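Local coordinates for fiber protein 2 (Fowl adenovirus 1, PDB 2VTW) that forms, as the head domain of a trimeric short fibre, a capsid spike end that probably attaches the virus to a receptor on the host cell, at residues A[111-116]-A[122-127]. Residues are numbered along the deposited sequence; the frame is centred on the assembly and turned at random.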
ATOM      1  N   SER A 111      14.550 -12.847  -7.426  1.00 19.02           N
ATOM      2  CA  SER A 111      15.739 -13.627  -6.966  1.00 18.57           C
ATOM      3  C   SER A 111      16.712 -12.785  -6.177  1.00 18.56           C
ATOM      4  O   SER A 111      17.862 -12.616  -6.578  1.00 18.85           O
ATOM      5  CB  SER A 111      16.468 -14.320  -8.126  1.00 18.94           C
ATOM      6  OG  SER A 111      15.624 -15.278  -8.745  1.00 20.26           O
ATOM      7  N   PRO A 112      16.254 -12.257  -5.040  1.00 19.10           N
ATOM      8  CA  PRO A 112      17.128 -11.458  -4.174  1.00 20.33           C
ATOM      9  C   PRO A 112      18.228 -12.328  -3.533  1.00 21.30           C
ATOM     10  O   PRO A 112      18.127 -13.541  -3.578  1.00 21.45           O
ATOM     11  CB  PRO A 112      16.190 -10.954  -3.101  1.00 19.48           C
ATOM     12  CG  PRO A 112      15.046 -11.937  -3.105  1.00 20.29           C
ATOM     13  CD  PRO A 112      14.898 -12.399  -4.501  1.00 18.35           C
ATOM     14  N   PRO A 113      19.277 -11.708  -2.970  1.00 22.43           N
ATOM     15  CA  PRO A 113      20.303 -12.505  -2.253  1.00 22.75           C
ATOM     16  C   PRO A 113      19.766 -13.421  -1.134  1.00 22.72           C
ATOM     17  O   PRO A 113      18.859 -13.045  -0.389  1.00 22.38           O
ATOM     18  CB  PRO A 113      21.243 -11.436  -1.698  1.00 22.55           C
ATOM     19  CG  PRO A 113      21.125 -10.318  -2.687  1.00 23.54           C
ATOM     20  CD  PRO A 113      19.640 -10.280  -3.007  1.00 22.08           C
ATOM     21  N   VAL A 114      20.286 -14.647  -1.074  1.00 23.04           N
ATOM     22  CA  VAL A 114      19.894 -15.595  -0.034  1.00 23.93           C
ATOM     23  C   VAL A 114      20.377 -15.081   1.318  1.00 24.05           C
ATOM     24  O   VAL A 114      21.476 -14.521   1.421  1.00 24.82           O
ATOM     25  CB  VAL A 114      20.462 -17.047  -0.311  1.00 24.31           C
ATOM     26  CG1 VAL A 114      21.873 -16.960  -0.754  1.00 26.21           C
ATOM     27  CG2 VAL A 114      20.377 -17.935   0.944  1.00 22.77           C
ATOM     28  N   PHE A 115      19.561 -15.273   2.344  1.00 24.75           N
ATOM     29  CA  PHE A 115      20.000 -15.067   3.720  1.00 26.14           C
ATOM     30  C   PHE A 115      20.557 -16.409   4.234  1.00 26.96           C
ATOM     31  O   PHE A 115      19.803 -17.338   4.518  1.00 26.31           O
ATOM     32  CB  PHE A 115      18.846 -14.561   4.586  1.00 25.48           C
ATOM     33  CG  PHE A 115      19.176 -14.410   6.051  1.00 24.58           C
ATOM     34  CD1 PHE A 115      20.391 -13.934   6.460  1.00 24.04           C
ATOM     35  CD2 PHE A 115      18.236 -14.731   7.013  1.00 25.24           C
ATOM     36  CE1 PHE A 115      20.678 -13.800   7.813  1.00 25.28           C
ATOM     37  CE2 PHE A 115      18.529 -14.593   8.375  1.00 25.55           C
ATOM     38  CZ  PHE A 115      19.746 -14.123   8.760  1.00 24.40           C
ATOM     39  N   ASN A 116      21.881 -16.499   4.320  1.00 29.01           N
ATOM     40  CA  ASN A 116      22.535 -17.748   4.723  1.00 30.36           C
ATOM     41  C   ASN A 116      22.709 -17.805   6.235  1.00 31.55           C
ATOM     42  O   ASN A 116      23.601 -17.171   6.799  1.00 31.90           O
ATOM     43  CB  ASN A 116      23.870 -17.937   4.002  1.00 30.27           C
ATOM     44  CG  ASN A 116      24.325 -19.411   3.969  1.00 30.10           C
ATOM     45  OD1 ASN A 116      23.882 -20.229   4.767  1.00 29.95           O
ATOM     46  ND2 ASN A 116      25.194 -19.738   3.019  1.00 32.37           N
ATOM     47  N   PRO A 122      24.080 -12.420  11.698  1.00 35.26           N
ATOM     48  CA  PRO A 122      22.647 -12.453  11.977  1.00 33.81           C
ATOM     49  C   PRO A 122      21.820 -11.309  11.349  1.00 31.92           C
ATOM     50  O   PRO A 122      20.600 -11.389  11.370  1.00 30.77           O
ATOM     51  CB  PRO A 122      22.591 -12.372  13.505  1.00 33.96           C
ATOM     52  CG  PRO A 122      23.775 -11.582  13.861  1.00 34.64           C
ATOM     53  CD  PRO A 122      24.837 -11.852  12.827  1.00 35.41           C
ATOM     54  N   TYR A 123      22.475 -10.268  10.826  1.00 30.00           N
ATOM     55  CA  TYR A 123      21.769  -9.181  10.135  1.00 29.51           C
ATOM     56  C   TYR A 123      21.690  -9.367   8.607  1.00 28.25           C
ATOM     57  O   TYR A 123      22.713  -9.501   7.908  1.00 27.77           O
ATOM     58  CB  TYR A 123      22.401  -7.820  10.437  1.00 29.40           C
ATOM     59  CG  TYR A 123      21.812  -6.667   9.654  1.00 29.02           C
ATOM     60  CD1 TYR A 123      20.567  -6.140   9.982  1.00 29.61           C
ATOM     61  CD2 TYR A 123      22.513  -6.092   8.597  1.00 29.05           C
ATOM     62  CE1 TYR A 123      20.026  -5.045   9.274  1.00 29.52           C
ATOM     63  CE2 TYR A 123      21.981  -5.006   7.871  1.00 30.03           C
ATOM     64  CZ  TYR A 123      20.735  -4.499   8.220  1.00 28.77           C
ATOM     65  OH  TYR A 123      20.230  -3.444   7.510  1.00 28.56           O
ATOM     66  N   TYR A 124      20.456  -9.350   8.108  1.00 26.70           N
ATOM     67  CA  TYR A 124      20.205  -9.282   6.679  1.00 25.85           C
ATOM     68  C   TYR A 124      19.485  -7.952   6.345  1.00 24.64           C
ATOM     69  O   TYR A 124      18.460  -7.639   6.952  1.00 25.01           O
ATOM     70  CB  TYR A 124      19.341 -10.470   6.267  1.00 25.27           C
ATOM     71  CG  TYR A 124      19.043 -10.510   4.781  1.00 25.93           C
ATOM     72  CD1 TYR A 124      19.970 -11.028   3.883  1.00 25.93           C
ATOM     73  CD2 TYR A 124      17.838 -10.034   4.274  1.00 24.84           C
ATOM     74  CE1 TYR A 124      19.715 -11.066   2.534  1.00 24.84           C
ATOM     75  CE2 TYR A 124      17.578 -10.074   2.908  1.00 23.49           C
ATOM     76  CZ  TYR A 124      18.523 -10.585   2.056  1.00 23.65           C
ATOM     77  OH  TYR A 124      18.297 -10.645   0.713  1.00 22.55           O
ATOM     78  N   ALA A 125      20.034  -7.199   5.385  1.00 24.09           N
ATOM     79  CA  ALA A 125      19.434  -5.948   4.871  1.00 23.54           C
ATOM     80  C   ALA A 125      18.429  -6.243   3.756  1.00 23.03           C
ATOM     81  O   ALA A 125      18.824  -6.582   2.641  1.00 22.46           O
ATOM     82  CB  ALA A 125      20.522  -5.018   4.331  1.00 22.83           C
ATOM     83  N   SER A 126      17.142  -6.134   4.081  1.00 23.19           N
ATOM     84  CA  SER A 126      16.058  -6.099   3.085  1.00 22.97           C
ATOM     85  C   SER A 126      16.307  -4.941   2.122  1.00 22.61           C
ATOM     86  O   SER A 126      16.423  -3.797   2.551  1.00 22.22           O
ATOM     87  CB  SER A 126      14.736  -5.936   3.807  1.00 22.84           C
ATOM     88  OG  SER A 126      13.629  -6.117   2.960  1.00 24.72           O
ATOM     89  N   ARG A 127      16.414  -5.226   0.824  1.00 22.61           N
ATOM     90  CA  ARG A 127      16.756  -4.176  -0.160  1.00 23.04           C
ATOM     91  C   ARG A 127      15.883  -4.056  -1.433  1.00 22.55           C
ATOM     92  O   ARG A 127      15.890  -3.005  -2.079  1.00 20.99           O
ATOM     93  CB  ARG A 127      18.207  -4.355  -0.570  1.00 22.92           C
ATOM     94  CG  ARG A 127      19.183  -3.900   0.516  1.00 25.77           C
ATOM     95  CD  ARG A 127      20.632  -3.918   0.071  1.00 27.51           C
ATOM     96  NE  ARG A 127      20.793  -3.226  -1.205  1.00 30.39           N
ATOM     97  CZ  ARG A 127      20.891  -1.910  -1.373  1.00 32.98           C
ATOM     98  NH1 ARG A 127      20.878  -1.062  -0.337  1.00 34.47           N
ATOM     99  NH2 ARG A 127      21.014  -1.442  -2.609  1.00 33.46           N
TER
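Phe115 and Tyr124 form the tight part of this contact. Their side chains run past each other in opposite directions, and each CB sits over the other ring. Tyr124 CB lies 4.0 Å from the centroid of the Phe115 ring, displaced toward the CD1 rim. Phe115 CB lies 4.2 Å from the centroid of the Tyr124 ring. This is a reciprocal pair of CH-pi contacts. The ring planes meet obliquely, at 45°. Both side chains hold CG anti to the backbone N (chi1 176° in Phe115, -179° in Tyr124), beside the carbonyl carbon. The phenol end of Tyr124 reaches the chain at Pro113, where OH gives a weak hydrogen bond to Pro113 O at 2.7 Å. Its stronger polar partner is Gln152 NE2, on strand 147-157.

The solvent side is looser. Pro113 and Val114 are exposed. Pro113 CB comes no nearer than 3.9 Å to Tyr124 OH, and Val114 points away. At the other end Phe115 CZ lies 3.9 Å from Pro122 O.

Trp75 of strand 71-76 packs on both aromatic rings. Phe115 belongs to strand 115-116, which pairs in parallel with strand 147-157, and segment 122-127 lies in the loop that leads to strand 129-140.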